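Local structure of pullulanase (Klebsiella oxytoca, 2YOC) at residues Asp478-Ile483 with Thr540-Trp545; Tyr669-Gln674 with Asp702-Ala707; Ala1014-Gln1019 with Leu1054-Gly1059. The protein hydrolyses alpha-1,6-glucosidic linkages in pullulan and related branched alpha-glucans, and is a substrate of a type 2 secretion system. All coordinates share one frame; numbering follows the deposited sequence.

Contact 1: residues Asp478-Ile483 with Thr540-Trp545; sequences DKVADI and TDSYNW. With CA (calcium ion), chain L.
Asp-482 grips Ser-542 with both oxygens of its carboxylate. OD1 accepts a hydrogen bond from the backbone N of Ser-542 at 2.9 Å, with a bent N-H...O angle of 140°, while OD2 accepts one from its OG at 3.0 Å. Each oxygen uses its syn lone pair, so serine amide and hydroxyl together occupy the mouth of the carboxylate and limit its rotation. Setting OG anti to its own carbonyl carbon (chi1 -65°), and thus beside the backbone N, brings both donors of Ser-542 to the same acid. A second tie comes from the preceding residue: Ala-481 N donates to Thr-540 O at 2.9 Å in a nearly straight bond of 168°. Around it the packing is close. Val-480 lays CB and both methyls against Thr-540 O, its CG2 also reaching within 3.8 Å of Asp-541 O, and helix 487-493 covers Ala-481 and Thr-540. The looser side begins at Lys-479, an exposed residue whose chain leads away from Thr-540-Trp-545. Two irregular loops of the Ins domain meet here, after strand 468-470 and helix 529-537. Asp-541 directs its carboxylate away from Asp-478-Ile-483, and its OD1 binds the calcium ion at 2.6 Å, together with the carbonyl oxygen of Ala-538. The two acids are thus employed differently: Asp-482 holds the amide and hydroxyl of Ser-542 by hydrogen bonds, and Asp-541 holds the metal. With Asp-482 OD1 and Asp-541 OD2 5.4 Å apart, the calcium and the serine donors probably offset the mutual repulsion of these like charges.

Contact 2: residues Tyr669-Gln674 with Asp702-Ala707; sequences YHPKAQ and DRFEIA
Pro-671 lies over one face of the Phe-704 ring, its CG 3.8 Å from the ring centroid and only 6° off the normal, a CH-pi contact. CB of the proline meets Phe-704 CD1 at 3.7 Å, and the carbonyl oxygen of Tyr-669 sits at the edge of the ring beyond CZ. With CG placed between the backbone N and the carbonyl carbon (chi1 48°), the phenyl group is directed under the proline. Two backbone hydrogen bonds, made by the residues before and after Pro-671, bridge it with Ile-706: Ala-707 N to His-670 O at 2.8 Å, and Lys-672 N to Glu-705 O at 2.9 Å. Farther out, the side chain of Lys-672 runs extended across that of Glu-705. Its NZ stands 3.6 Å from Glu-705 OE1, a long salt bridge supplemented by a water that accepts from NZ and donates to OE1; NZ also donates to Asn-711 O. A second water takes the N-H of Ala-673 and donates to Glu-705 O, giving that carbonyl two donors. In the next shell, His-670 ND1 donates to Gln-674 OE1 at 2.7 Å with the acceptor in the ring plane, tying the residue before the N-cap to the first turn of the helix. Arg-618 reaches Tyr-669 O, and Asn-711 ND2 reaches Ile-706 O. Pro-671 is the N-cap of helix 672-683, which follows strand 661-664 of the (beta/alpha)8 barrel, the catalytic fold of alpha-amylase-type glycosidases, whereas Asp-702-Ala-707 belongs to the loop joining barrel strands 690-693 and 718-720. Helix 640-655 packs against His-670 and Gln-674, and Ala-707 rests on Ile-675 of helix 672-683.

Contact 3: residues Ala1014-Gln1019 with Leu1054-Gly1059; sequences AGETLQ and LELPQG. With CA (calcium ion), chain M.
The side-chain amide of Gln-1019 has the ring of Pro-1057 over one of its flat sides, with Pro-1057 CG 4.0 Å from Gln-1019 CD and CB close to NE2. Beside the nitrogen end of the amide stands the carboxylate of Glu-1055, turned 47° out of the amide plane; Gln-1019 NE2 and Glu-1055 OE2 are 4.0 Å apart, too far to be bonded. The acid has a stronger partner in Arg-993, which makes a salt bridge with OE2. Beneath these groups the backbones form an antiparallel hydrogen-bonded pair. Glu-1055 N donates to Gln-1019 O at 2.8 Å and 174°, and Gln-1019 N returns a bond to Glu-1055 O at 3.1 Å. Because CG of Gln-1019 lies between its backbone N and carbonyl carbon (chi1 66°), the extended chain runs beside Glu-1055 CG and on to Pro-1057. Leu-1018 packs its two methyls separately, CD1 on Leu-1054 CB at 4.3 Å and CD2 on Leu-1056 CG at 4.2 Å. The pair adds the short strand 1019-1020 to the edge of the antiparallel sheet of the C-terminal domain, with strand 994-1002 on the other flank of 1050-1057. Past the strand end, Gln-1058 OE1 binds a calcium ion shared with Asp-982, Ser-989, Asp-991 and Leu-994. Apolar packing and the backbone pair thus join the edge strand to its neighbour, while the Arg-993 salt bridge and, just past the strand, the calcium add to the backbone bonds with 994-1002.

From the N terminus, the three contacts follow in series, without nesting or crossing. Contact 1 closes an excursion of 56 residues, about half of them helical, joining its two ends inside the Ins domain. Contact 2 closes a shorter loop of 27 residues that includes strand 690-693 of the parallel barrel, tying the start of helix 672-683 to the connection leading to strand 718-720. Contact 3, far along the chain, closes a loop of 34 residues and pairs edge strand 1019-1020 with 1050-1057 in the C-terminal sheet. Nearest atoms of contacts 1 and 2 are about 15 Å apart, whereas contact 3 stays about 36 Å from either. Contacts 1 and 3 each include a calcium ligand.

Contact 1: residues Asp478-Ile483 with Thr540-Trp545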
ATOM      1  N   ASP B 478     -38.633  48.557 -14.729  1.00 89.33           N
ATOM      2  CA  ASP B 478     -39.444  49.094 -13.657  1.00 90.27           C
ATOM      3  C   ASP B 478     -39.945  48.124 -12.587  1.00 92.97           C
ATOM      4  O   ASP B 478     -40.634  48.539 -11.669  1.00 92.33           O
ATOM      5  CB  ASP B 478     -40.490  50.019 -14.257  1.00 93.70           C
ATOM      6  CG  ASP B 478     -39.792  51.273 -14.828  1.00108.78           C
ATOM      7  OD1 ASP B 478     -38.535  51.256 -14.993  1.00106.47           O
ATOM      8  OD2 ASP B 478     -40.476  52.284 -15.043  1.00120.93           O
ATOM      9  N   LYS B 479     -39.548  46.858 -12.654  1.00 89.40           N
ATOM     10  CA  LYS B 479     -39.891  45.927 -11.590  1.00 90.55           C
ATOM     11  C   LYS B 479     -38.577  45.546 -10.868  1.00 93.41           C
ATOM     12  O   LYS B 479     -38.522  44.624 -10.044  1.00 90.80           O
ATOM     13  CB  LYS B 479     -40.629  44.704 -12.148  1.00 94.12           C
ATOM     14  CG  LYS B 479     -42.074  44.952 -12.605  1.00114.43           C
ATOM     15  CD  LYS B 479     -42.780  43.628 -12.934  1.00127.08           C
ATOM     16  CE  LYS B 479     -43.230  42.756 -11.770  1.00131.60           C
ATOM     17  NZ  LYS B 479     -43.398  41.320 -12.178  1.00134.29           N
ATOM     18  N   VAL B 480     -37.524  46.322 -11.160  1.00 92.55           N
ATOM     19  CA  VAL B 480     -36.170  46.108 -10.653  1.00 93.29           C
ATOM     20  C   VAL B 480     -35.528  47.405 -10.125  1.00100.18           C
ATOM     21  O   VAL B 480     -35.782  48.484 -10.661  1.00100.24           O
ATOM     22  CB  VAL B 480     -35.317  45.418 -11.779  1.00 96.16           C
ATOM     23  CG1 VAL B 480     -33.837  45.810 -11.731  1.00 94.84           C
ATOM     24  CG2 VAL B 480     -35.484  43.894 -11.749  1.00 95.36           C
ATOM     25  N   ALA B 481     -34.670  47.276  -9.092  1.00 97.99           N
ATOM     26  CA  ALA B 481     -33.908  48.381  -8.506  1.00 98.49           C
ATOM     27  C   ALA B 481     -32.498  47.920  -8.121  1.00101.44           C
ATOM     28  O   ALA B 481     -32.342  46.888  -7.461  1.00100.27           O
ATOM     29  CB  ALA B 481     -34.621  48.920  -7.290  1.00100.67           C
ATOM     30  N   ASP B 482     -31.473  48.671  -8.541  1.00 97.61           N
ATOM     31  CA  ASP B 482     -30.088  48.345  -8.201  1.00 95.85           C
ATOM     32  C   ASP B 482     -29.489  49.384  -7.251  1.00 99.65           C
ATOM     33  O   ASP B 482     -30.029  50.487  -7.107  1.00101.76           O
ATOM     34  CB  ASP B 482     -29.229  48.134  -9.451  1.00 96.57           C
ATOM     35  CG  ASP B 482     -29.735  47.015 -10.336  1.00107.07           C
ATOM     36  OD1 ASP B 482     -29.652  45.846  -9.916  1.00106.71           O
ATOM     37  OD2 ASP B 482     -30.233  47.315 -11.440  1.00114.16           O
ATOM     38  N   ILE B 483     -28.393  49.011  -6.576  1.00 93.33           N
ATOM     39  CA  ILE B 483     -27.691  49.820  -5.578  1.00 92.47           C
ATOM     40  C   ILE B 483     -27.263  51.208  -6.054  1.00 99.66           C
ATOM     41  O   ILE B 483     -27.179  52.132  -5.242  1.00103.05           O
ATOM     42  CB  ILE B 483     -26.560  49.043  -4.861  1.00 93.25           C
ATOM     43  CG1 ILE B 483     -25.420  48.676  -5.823  1.00 91.65           C
ATOM     44  CG2 ILE B 483     -27.107  47.820  -4.119  1.00 92.26           C
ATOM     45  CD1 ILE B 483     -24.171  48.414  -5.161  1.00 94.69           C
ATOM     46  N   THR B 540     -34.800  42.062  -5.751  1.00 73.84           N
ATOM     47  CA  THR B 540     -35.226  42.997  -6.784  1.00 74.63           C
ATOM     48  C   THR B 540     -34.056  43.554  -7.613  1.00 81.63           C
ATOM     49  O   THR B 540     -34.223  44.564  -8.321  1.00 79.86           O
ATOM     50  CB  THR B 540     -36.005  44.133  -6.127  1.00 78.06           C
ATOM     51  OG1 THR B 540     -35.125  44.903  -5.287  1.00 73.50           O
ATOM     52  CG2 THR B 540     -37.225  43.635  -5.370  1.00 71.78           C
ATOM     53  N   ASP B 541     -32.863  42.923  -7.500  1.00 81.19           N
ATOM     54  CA  ASP B 541     -31.696  43.375  -8.255  1.00 81.91           C
ATOM     55  C   ASP B 541     -31.660  42.762  -9.683  1.00 85.52           C
ATOM     56  O   ASP B 541     -32.580  42.021 -10.087  1.00 85.45           O
ATOM     57  CB  ASP B 541     -30.372  43.218  -7.446  1.00 84.34           C
ATOM     58  CG  ASP B 541     -29.795  41.814  -7.202  1.00109.04           C
ATOM     59  OD1 ASP B 541     -30.406  40.814  -7.664  1.00110.64           O
ATOM     60  OD2 ASP B 541     -28.738  41.714  -6.530  1.00120.62           O
ATOM     61  N   SER B 542     -30.616  43.122 -10.447  1.00 80.44           N
ATOM     62  CA  SER B 542     -30.347  42.652 -11.798  1.00 78.40           C
ATOM     63  C   SER B 542     -29.239  41.570 -11.743  1.00 84.46           C
ATOM     64  O   SER B 542     -28.806  41.019 -12.783  1.00 84.62           O
ATOM     65  CB  SER B 542     -29.909  43.831 -12.655  1.00 78.71           C
ATOM     66  OG  SER B 542     -30.952  44.778 -12.813  1.00 82.79           O
ATOM     67  N   TYR B 543     -28.811  41.250 -10.500  1.00 80.74           N
ATOM     68  CA  TYR B 543     -27.732  40.314 -10.221  1.00 79.21           C
ATOM     69  C   TYR B 543     -28.114  38.877  -9.877  1.00 82.50           C
ATOM     70  O   TYR B 543     -28.674  38.597  -8.817  1.00 85.16           O
ATOM     71  CB  TYR B 543     -26.748  40.878  -9.172  1.00 79.42           C
ATOM     72  CG  TYR B 543     -25.420  40.168  -9.217  1.00 77.85           C
ATOM     73  CD1 TYR B 543     -25.265  38.900  -8.656  1.00 79.68           C
ATOM     74  CD2 TYR B 543     -24.336  40.727  -9.878  1.00 77.40           C
ATOM     75  CE1 TYR B 543     -24.065  38.198  -8.775  1.00 80.69           C
ATOM     76  CE2 TYR B 543     -23.128  40.038  -9.999  1.00 77.61           C
ATOM     77  CZ  TYR B 543     -22.996  38.774  -9.442  1.00 86.88           C
ATOM     78  OH  TYR B 543     -21.812  38.087  -9.565  1.00 90.94           O
ATOM     79  N   ASN B 544     -27.708  37.971 -10.744  1.00 74.85           N
ATOM     80  CA  ASN B 544     -27.783  36.535 -10.564  1.00 72.73           C
ATOM     81  C   ASN B 544     -26.751  35.950 -11.504  1.00 77.12           C
ATOM     82  O   ASN B 544     -26.484  36.545 -12.553  1.00 76.60           O
ATOM     83  CB  ASN B 544     -29.160  35.938 -10.827  1.00 63.03           C
ATOM     84  CG  ASN B 544     -29.244  34.528 -10.288  1.00 79.26           C
ATOM     85  OD1 ASN B 544     -28.588  33.599 -10.770  1.00 74.20           O
ATOM     86  ND2 ASN B 544     -29.972  34.338  -9.213  1.00 73.39           N
ATOM     87  N   TRP B 545     -26.121  34.823 -11.105  1.00 72.92           N
ATOM     88  CA  TRP B 545     -25.159  34.131 -11.957  1.00 71.64           C
ATOM     89  C   TRP B 545     -25.912  33.656 -13.213  1.00 77.59           C
ATOM     90  O   TRP B 545     -25.457  33.902 -14.338  1.00 78.17           O
ATOM     91  CB  TRP B 545     -24.575  32.944 -11.213  1.00 69.20           C
ATOM     92  CG  TRP B 545     -23.570  33.286 -10.155  1.00 69.73           C
ATOM     93  CD1 TRP B 545     -22.936  34.482  -9.962  1.00 73.15           C
ATOM     94  CD2 TRP B 545     -23.006  32.374  -9.203  1.00 69.05           C
ATOM     95  NE1 TRP B 545     -22.051  34.386  -8.907  1.00 72.56           N
ATOM     96  CE2 TRP B 545     -22.068  33.099  -8.429  1.00 73.36           C
ATOM     97  CE3 TRP B 545     -23.237  31.019  -8.898  1.00 69.83           C
ATOM     98  CZ2 TRP B 545     -21.354  32.510  -7.376  1.00 72.60           C
ATOM     99  CZ3 TRP B 545     -22.554  30.445  -7.834  1.00 71.45           C
ATOM    100  CH2 TRP B 545     -21.611  31.179  -7.098  1.00 72.58           C
TER
HETATM  101 CA    CA L2076     -31.712  38.562  -8.157  1.00106.30          CA

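Contact 2: residues Tyr669-Gln674 with Asp702-Ala707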
ATOM      1  N   TYR B 669     -24.440  14.500 -14.315  1.00 54.44           N
ATOM      2  CA  TYR B 669     -25.865  14.197 -14.400  1.00 54.53           C
ATOM      3  C   TYR B 669     -26.245  13.789 -15.803  1.00 56.73           C
ATOM      4  O   TYR B 669     -27.331  13.259 -16.009  1.00 56.23           O
ATOM      5  CB  TYR B 669     -26.698  15.373 -13.891  1.00 57.32           C
ATOM      6  CG  TYR B 669     -26.627  15.473 -12.384  1.00 61.82           C
ATOM      7  CD1 TYR B 669     -25.609  16.186 -11.761  1.00 63.97           C
ATOM      8  CD2 TYR B 669     -27.556  14.823 -11.576  1.00 63.65           C
ATOM      9  CE1 TYR B 669     -25.508  16.237 -10.374  1.00 66.67           C
ATOM     10  CE2 TYR B 669     -27.480  14.890 -10.189  1.00 65.20           C
ATOM     11  CZ  TYR B 669     -26.432  15.567  -9.590  1.00 75.12           C
ATOM     12  OH  TYR B 669     -26.346  15.636  -8.219  1.00 78.17           O
ATOM     13  N   HIS B 670     -25.341  14.001 -16.764  1.00 52.50           N
ATOM     14  CA  HIS B 670     -25.553  13.595 -18.142  1.00 51.94           C
ATOM     15  C   HIS B 670     -24.900  12.225 -18.391  1.00 52.61           C
ATOM     16  O   HIS B 670     -23.788  11.962 -17.895  1.00 50.90           O
ATOM     17  CB  HIS B 670     -24.877  14.579 -19.123  1.00 53.29           C
ATOM     18  CG  HIS B 670     -25.424  15.971 -19.141  1.00 57.28           C
ATOM     19  ND1 HIS B 670     -25.995  16.493 -20.283  1.00 59.36           N
ATOM     20  CD2 HIS B 670     -25.400  16.932 -18.184  1.00 58.47           C
ATOM     21  CE1 HIS B 670     -26.340  17.734 -19.972  1.00 58.61           C
ATOM     22  NE2 HIS B 670     -26.016  18.036 -18.716  1.00 58.44           N
ATOM     23  N   PRO B 671     -25.529  11.398 -19.251  1.00 46.43           N
ATOM     24  CA  PRO B 671     -24.881  10.139 -19.684  1.00 45.18           C
ATOM     25  C   PRO B 671     -23.680  10.423 -20.590  1.00 46.13           C
ATOM     26  O   PRO B 671     -23.807  11.165 -21.564  1.00 47.77           O
ATOM     27  CB  PRO B 671     -25.972   9.439 -20.522  1.00 46.68           C
ATOM     28  CG  PRO B 671     -27.230  10.183 -20.194  1.00 51.87           C
ATOM     29  CD  PRO B 671     -26.832  11.577 -19.904  1.00 47.17           C
ATOM     30  N   LYS B 672     -22.527   9.823 -20.299  1.00 38.36           N
ATOM     31  CA  LYS B 672     -21.330   9.935 -21.121  1.00 37.16           C
ATOM     32  C   LYS B 672     -21.692   9.773 -22.610  1.00 46.24           C
ATOM     33  O   LYS B 672     -21.175  10.537 -23.434  1.00 52.36           O
ATOM     34  CB  LYS B 672     -20.315   8.859 -20.693  1.00 38.89           C
ATOM     35  CG  LYS B 672     -19.261   8.436 -21.725  1.00 50.09           C
ATOM     36  CD  LYS B 672     -18.153   7.558 -21.090  1.00 46.81           C
ATOM     37  CE  LYS B 672     -17.238   6.947 -22.127  1.00 39.19           C
ATOM     38  NZ  LYS B 672     -16.565   5.746 -21.585  1.00 63.19           N
ATOM     39  N   ALA B 673     -22.605   8.831 -22.952  1.00 38.63           N
ATOM     40  CA  ALA B 673     -22.979   8.588 -24.348  1.00 38.63           C
ATOM     41  C   ALA B 673     -23.620   9.789 -25.065  1.00 44.33           C
ATOM     42  O   ALA B 673     -23.383  10.015 -26.265  1.00 43.85           O
ATOM     43  CB  ALA B 673     -23.844   7.356 -24.473  1.00 38.92           C
ATOM     44  N   GLN B 674     -24.379  10.578 -24.305  1.00 40.12           N
ATOM     45  CA  GLN B 674     -25.067  11.783 -24.748  1.00 39.75           C
ATOM     46  C   GLN B 674     -23.989  12.852 -25.023  1.00 46.46           C
ATOM     47  O   GLN B 674     -23.889  13.346 -26.160  1.00 44.74           O
ATOM     48  CB  GLN B 674     -26.031  12.210 -23.622  1.00 40.02           C
ATOM     49  CG  GLN B 674     -27.065  13.196 -23.994  1.00 35.66           C
ATOM     50  CD  GLN B 674     -26.597  14.564 -23.655  1.00 58.48           C
ATOM     51  OE1 GLN B 674     -26.432  14.904 -22.472  1.00 48.82           O
ATOM     52  NE2 GLN B 674     -26.401  15.383 -24.689  1.00 57.55           N
ATOM     53  N   ASP B 702     -26.793   4.182 -11.379  1.00 58.70           N
ATOM     54  CA  ASP B 702     -27.843   3.163 -11.337  1.00 58.58           C
ATOM     55  C   ASP B 702     -28.637   3.212 -12.626  1.00 63.11           C
ATOM     56  O   ASP B 702     -29.158   2.171 -13.061  1.00 64.72           O
ATOM     57  CB  ASP B 702     -28.796   3.344 -10.122  1.00 60.60           C
ATOM     58  CG  ASP B 702     -29.388   4.734  -9.900  1.00 73.92           C
ATOM     59  OD1 ASP B 702     -28.607   5.729  -9.907  1.00 73.45           O
ATOM     60  OD2 ASP B 702     -30.611   4.820  -9.596  1.00 83.73           O
ATOM     61  N   ARG B 703     -28.703   4.425 -13.244  1.00 57.66           N
ATOM     62  CA  ARG B 703     -29.473   4.732 -14.455  1.00 56.94           C
ATOM     63  C   ARG B 703     -28.727   4.650 -15.779  1.00 58.94           C
ATOM     64  O   ARG B 703     -29.342   4.265 -16.786  1.00 61.39           O
ATOM     65  CB  ARG B 703     -30.169   6.092 -14.329  1.00 53.13           C
ATOM     66  CG  ARG B 703     -31.193   6.121 -13.222  1.00 50.82           C
ATOM     67  CD  ARG B 703     -31.329   7.524 -12.722  1.00 60.55           C
ATOM     68  NE  ARG B 703     -32.543   7.731 -11.929  1.00 72.14           N
ATOM     69  CZ  ARG B 703     -33.751   7.924 -12.448  1.00 78.98           C
ATOM     70  NH1 ARG B 703     -33.934   7.868 -13.759  1.00 66.57           N
ATOM     71  NH2 ARG B 703     -34.786   8.167 -11.659  1.00 64.30           N
ATOM     72  N   PHE B 704     -27.426   5.022 -15.783  1.00 49.34           N
ATOM     73  CA  PHE B 704     -26.565   5.063 -16.973  1.00 46.53           C
ATOM     74  C   PHE B 704     -25.092   5.377 -16.580  1.00 53.41           C
ATOM     75  O   PHE B 704     -24.842   5.945 -15.494  1.00 51.24           O
ATOM     76  CB  PHE B 704     -27.038   6.185 -17.925  1.00 45.93           C
ATOM     77  CG  PHE B 704     -27.292   7.551 -17.290  1.00 45.64           C
ATOM     78  CD1 PHE B 704     -26.231   8.388 -16.936  1.00 47.41           C
ATOM     79  CD2 PHE B 704     -28.583   8.003 -17.069  1.00 46.44           C
ATOM     80  CE1 PHE B 704     -26.460   9.642 -16.369  1.00 47.46           C
ATOM     81  CE2 PHE B 704     -28.808   9.250 -16.479  1.00 49.58           C
ATOM     82  CZ  PHE B 704     -27.744  10.059 -16.135  1.00 47.13           C
ATOM     83  N   GLU B 705     -24.136   5.102 -17.531  1.00 50.12           N
ATOM     84  CA  GLU B 705     -22.717   5.441 -17.379  1.00 48.82           C
ATOM     85  C   GLU B 705     -22.622   6.966 -17.454  1.00 54.19           C
ATOM     86  O   GLU B 705     -22.891   7.569 -18.509  1.00 52.66           O
ATOM     87  CB  GLU B 705     -21.871   4.772 -18.455  1.00 49.62           C
ATOM     88  CG  GLU B 705     -20.387   4.970 -18.219  1.00 58.51           C
ATOM     89  CD  GLU B 705     -19.469   4.436 -19.295  1.00 78.22           C
ATOM     90  OE1 GLU B 705     -19.821   4.521 -20.496  1.00 85.24           O
ATOM     91  OE2 GLU B 705     -18.366   3.978 -18.928  1.00 62.43           O
ATOM     92  N   ILE B 706     -22.364   7.576 -16.291  1.00 52.56           N
ATOM     93  CA  ILE B 706     -22.322   9.029 -16.115  1.00 53.00           C
ATOM     94  C   ILE B 706     -21.110   9.678 -16.785  1.00 52.02           C
ATOM     95  O   ILE B 706     -20.097   9.019 -16.943  1.00 48.06           O
ATOM     96  CB  ILE B 706     -22.480   9.412 -14.617  1.00 57.55           C
ATOM     97  CG1 ILE B 706     -21.240   9.074 -13.755  1.00 58.11           C
ATOM     98  CG2 ILE B 706     -23.753   8.797 -14.031  1.00 60.43           C
ATOM     99  CD1 ILE B 706     -21.198   9.809 -12.360  1.00 64.54           C
ATOM    100  N   ALA B 707     -21.225  10.948 -17.204  1.00 50.06           N
ATOM    101  CA  ALA B 707     -20.124  11.703 -17.824  1.00 49.84           C
ATOM    102  C   ALA B 707     -19.239  12.247 -16.694  1.00 53.98           C
ATOM    103  O   ALA B 707     -19.343  13.441 -16.336  1.00 52.11           O
ATOM    104  CB  ALA B 707     -20.671  12.853 -18.668  1.00 50.37           C
TER
HETATM  105  O   HOH W   1     -17.970   3.217 -22.202  1.00 46.32           O
HETATM  106  O   HOH W   2     -23.491   6.625 -21.167  1.00 34.11           O

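Contact 3: residues Ala1014-Gln1019 with Leu1054-Gly1059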
ATOM      1  N   ALA B1014      23.438  20.199 -11.104  1.00 97.74           N
ATOM      2  CA  ALA B1014      24.880  20.241 -10.885  1.00 99.39           C
ATOM      3  C   ALA B1014      25.621  20.386 -12.219  1.00102.07           C
ATOM      4  O   ALA B1014      25.561  19.488 -13.067  1.00101.00           O
ATOM      5  CB  ALA B1014      25.322  18.969 -10.161  1.00101.19           C
ATOM      6  N   GLY B1015      26.230  21.555 -12.414  1.00 97.90           N
ATOM      7  CA  GLY B1015      26.986  21.877 -13.617  1.00 97.36           C
ATOM      8  C   GLY B1015      26.150  22.093 -14.864  1.00 98.30           C
ATOM      9  O   GLY B1015      26.698  22.211 -15.965  1.00 98.52           O
ATOM     10  N   GLU B1016      24.824  22.132 -14.721  1.00 91.94           N
ATOM     11  CA  GLU B1016      23.953  22.375 -15.862  1.00 89.61           C
ATOM     12  C   GLU B1016      23.972  23.867 -16.159  1.00 92.73           C
ATOM     13  O   GLU B1016      23.968  24.698 -15.232  1.00 93.30           O
ATOM     14  CB  GLU B1016      22.526  21.883 -15.597  1.00 89.50           C
ATOM     15  CG  GLU B1016      22.391  20.369 -15.549  1.00 97.08           C
ATOM     16  CD  GLU B1016      22.173  19.665 -16.873  1.00104.85           C
ATOM     17  OE1 GLU B1016      22.319  20.307 -17.934  1.00 94.08           O
ATOM     18  OE2 GLU B1016      21.848  18.458 -16.848  1.00 99.24           O
ATOM     19  N   THR B1017      24.085  24.201 -17.450  1.00 87.32           N
ATOM     20  CA  THR B1017      24.108  25.586 -17.874  1.00 85.87           C
ATOM     21  C   THR B1017      22.685  26.063 -18.110  1.00 85.36           C
ATOM     22  O   THR B1017      22.074  25.751 -19.130  1.00 85.32           O
ATOM     23  CB  THR B1017      25.183  25.830 -18.926  1.00 93.34           C
ATOM     24  OG1 THR B1017      26.449  25.612 -18.287  1.00 95.36           O
ATOM     25  CG2 THR B1017      25.141  27.236 -19.492  1.00 89.73           C
ATOM     26  N   LEU B1018      22.150  26.767 -17.102  1.00 77.82           N
ATOM     27  CA  LEU B1018      20.799  27.301 -17.041  1.00 73.76           C
ATOM     28  C   LEU B1018      20.802  28.808 -17.017  1.00 77.33           C
ATOM     29  O   LEU B1018      21.797  29.431 -16.664  1.00 79.88           O
ATOM     30  CB  LEU B1018      20.112  26.798 -15.768  1.00 72.74           C
ATOM     31  CG  LEU B1018      19.935  25.302 -15.618  1.00 76.10           C
ATOM     32  CD1 LEU B1018      19.522  24.988 -14.213  1.00 76.64           C
ATOM     33  CD2 LEU B1018      18.926  24.741 -16.619  1.00 74.74           C
ATOM     34  N   GLN B1019      19.685  29.396 -17.378  1.00 72.33           N
ATOM     35  CA  GLN B1019      19.485  30.838 -17.357  1.00 73.09           C
ATOM     36  C   GLN B1019      18.039  31.089 -17.006  1.00 79.70           C
ATOM     37  O   GLN B1019      17.177  30.256 -17.328  1.00 80.92           O
ATOM     38  CB  GLN B1019      19.882  31.517 -18.700  1.00 73.82           C
ATOM     39  CG  GLN B1019      19.022  31.164 -19.914  1.00 68.29           C
ATOM     40  CD  GLN B1019      19.692  31.448 -21.229  1.00 85.27           C
ATOM     41  OE1 GLN B1019      20.888  31.735 -21.311  1.00 83.63           O
ATOM     42  NE2 GLN B1019      18.937  31.318 -22.304  1.00 81.80           N
ATOM     43  N   LEU B1054      13.659  28.183 -15.117  1.00 58.63           N
ATOM     44  CA  LEU B1054      15.054  28.053 -15.501  1.00 59.63           C
ATOM     45  C   LEU B1054      15.059  27.309 -16.818  1.00 66.88           C
ATOM     46  O   LEU B1054      14.422  26.256 -16.939  1.00 67.87           O
ATOM     47  CB  LEU B1054      15.893  27.312 -14.435  1.00 60.23           C
ATOM     48  CG  LEU B1054      16.095  27.942 -13.027  1.00 64.11           C
ATOM     49  CD1 LEU B1054      15.824  29.430 -12.999  1.00 63.22           C
ATOM     50  CD2 LEU B1054      15.240  27.258 -12.021  1.00 66.73           C
ATOM     51  N   GLU B1055      15.704  27.892 -17.826  1.00 63.18           N
ATOM     52  CA  GLU B1055      15.744  27.301 -19.147  1.00 63.17           C
ATOM     53  C   GLU B1055      17.123  26.832 -19.541  1.00 69.49           C
ATOM     54  O   GLU B1055      18.120  27.488 -19.223  1.00 70.34           O
ATOM     55  CB  GLU B1055      15.115  28.218 -20.211  1.00 63.97           C
ATOM     56  CG  GLU B1055      15.139  29.705 -19.905  1.00 73.55           C
ATOM     57  CD  GLU B1055      14.480  30.568 -20.959  1.00 95.72           C
ATOM     58  OE1 GLU B1055      13.347  30.227 -21.375  1.00 63.77           O
ATOM     59  OE2 GLU B1055      15.089  31.589 -21.363  1.00 99.79           O
ATOM     60  N   LEU B1056      17.164  25.680 -20.235  1.00 66.00           N
ATOM     61  CA  LEU B1056      18.361  25.015 -20.737  1.00 66.92           C
ATOM     62  C   LEU B1056      18.530  25.415 -22.216  1.00 71.61           C
ATOM     63  O   LEU B1056      17.852  24.852 -23.085  1.00 71.82           O
ATOM     64  CB  LEU B1056      18.172  23.499 -20.629  1.00 66.87           C
ATOM     65  CG  LEU B1056      19.347  22.650 -20.200  1.00 72.93           C
ATOM     66  CD1 LEU B1056      19.005  21.190 -20.367  1.00 73.70           C
ATOM     67  CD2 LEU B1056      20.603  22.947 -21.017  1.00 76.88           C
ATOM     68  N   PRO B1057      19.401  26.393 -22.543  1.00 67.61           N
ATOM     69  CA  PRO B1057      19.503  26.812 -23.960  1.00 66.32           C
ATOM     70  C   PRO B1057      20.108  25.750 -24.858  1.00 67.26           C
ATOM     71  O   PRO B1057      20.997  25.005 -24.436  1.00 69.24           O
ATOM     72  CB  PRO B1057      20.331  28.097 -23.910  1.00 68.73           C
ATOM     73  CG  PRO B1057      21.116  27.991 -22.618  1.00 74.17           C
ATOM     74  CD  PRO B1057      20.296  27.178 -21.662  1.00 69.27           C
ATOM     75  N   GLN B1058      19.578  25.651 -26.067  1.00 59.31           N
ATOM     76  CA  GLN B1058      20.014  24.694 -27.068  1.00 58.58           C
ATOM     77  C   GLN B1058      21.209  25.231 -27.786  1.00 62.75           C
ATOM     78  O   GLN B1058      21.240  26.412 -28.150  1.00 62.87           O
ATOM     79  CB  GLN B1058      18.881  24.398 -28.073  1.00 59.18           C
ATOM     80  CG  GLN B1058      19.108  23.126 -28.891  1.00 68.77           C
ATOM     81  CD  GLN B1058      18.272  23.097 -30.131  1.00 80.80           C
ATOM     82  OE1 GLN B1058      17.039  23.082 -30.084  1.00 76.53           O
ATOM     83  NE2 GLN B1058      18.929  23.069 -31.273  1.00 75.90           N
ATOM     84  N   GLY B1059      22.159  24.336 -28.026  1.00 60.35           N
ATOM     85  CA  GLY B1059      23.400  24.639 -28.699  1.00 61.00           C
ATOM     86  C   GLY B1059      23.131  24.722 -30.173  1.00 65.96           C
ATOM     87  O   GLY B1059      22.021  25.057 -30.638  1.00 64.17           O
TER
HETATM   88 CA    CA M2077      15.118  21.665 -28.727  1.00 78.85          CA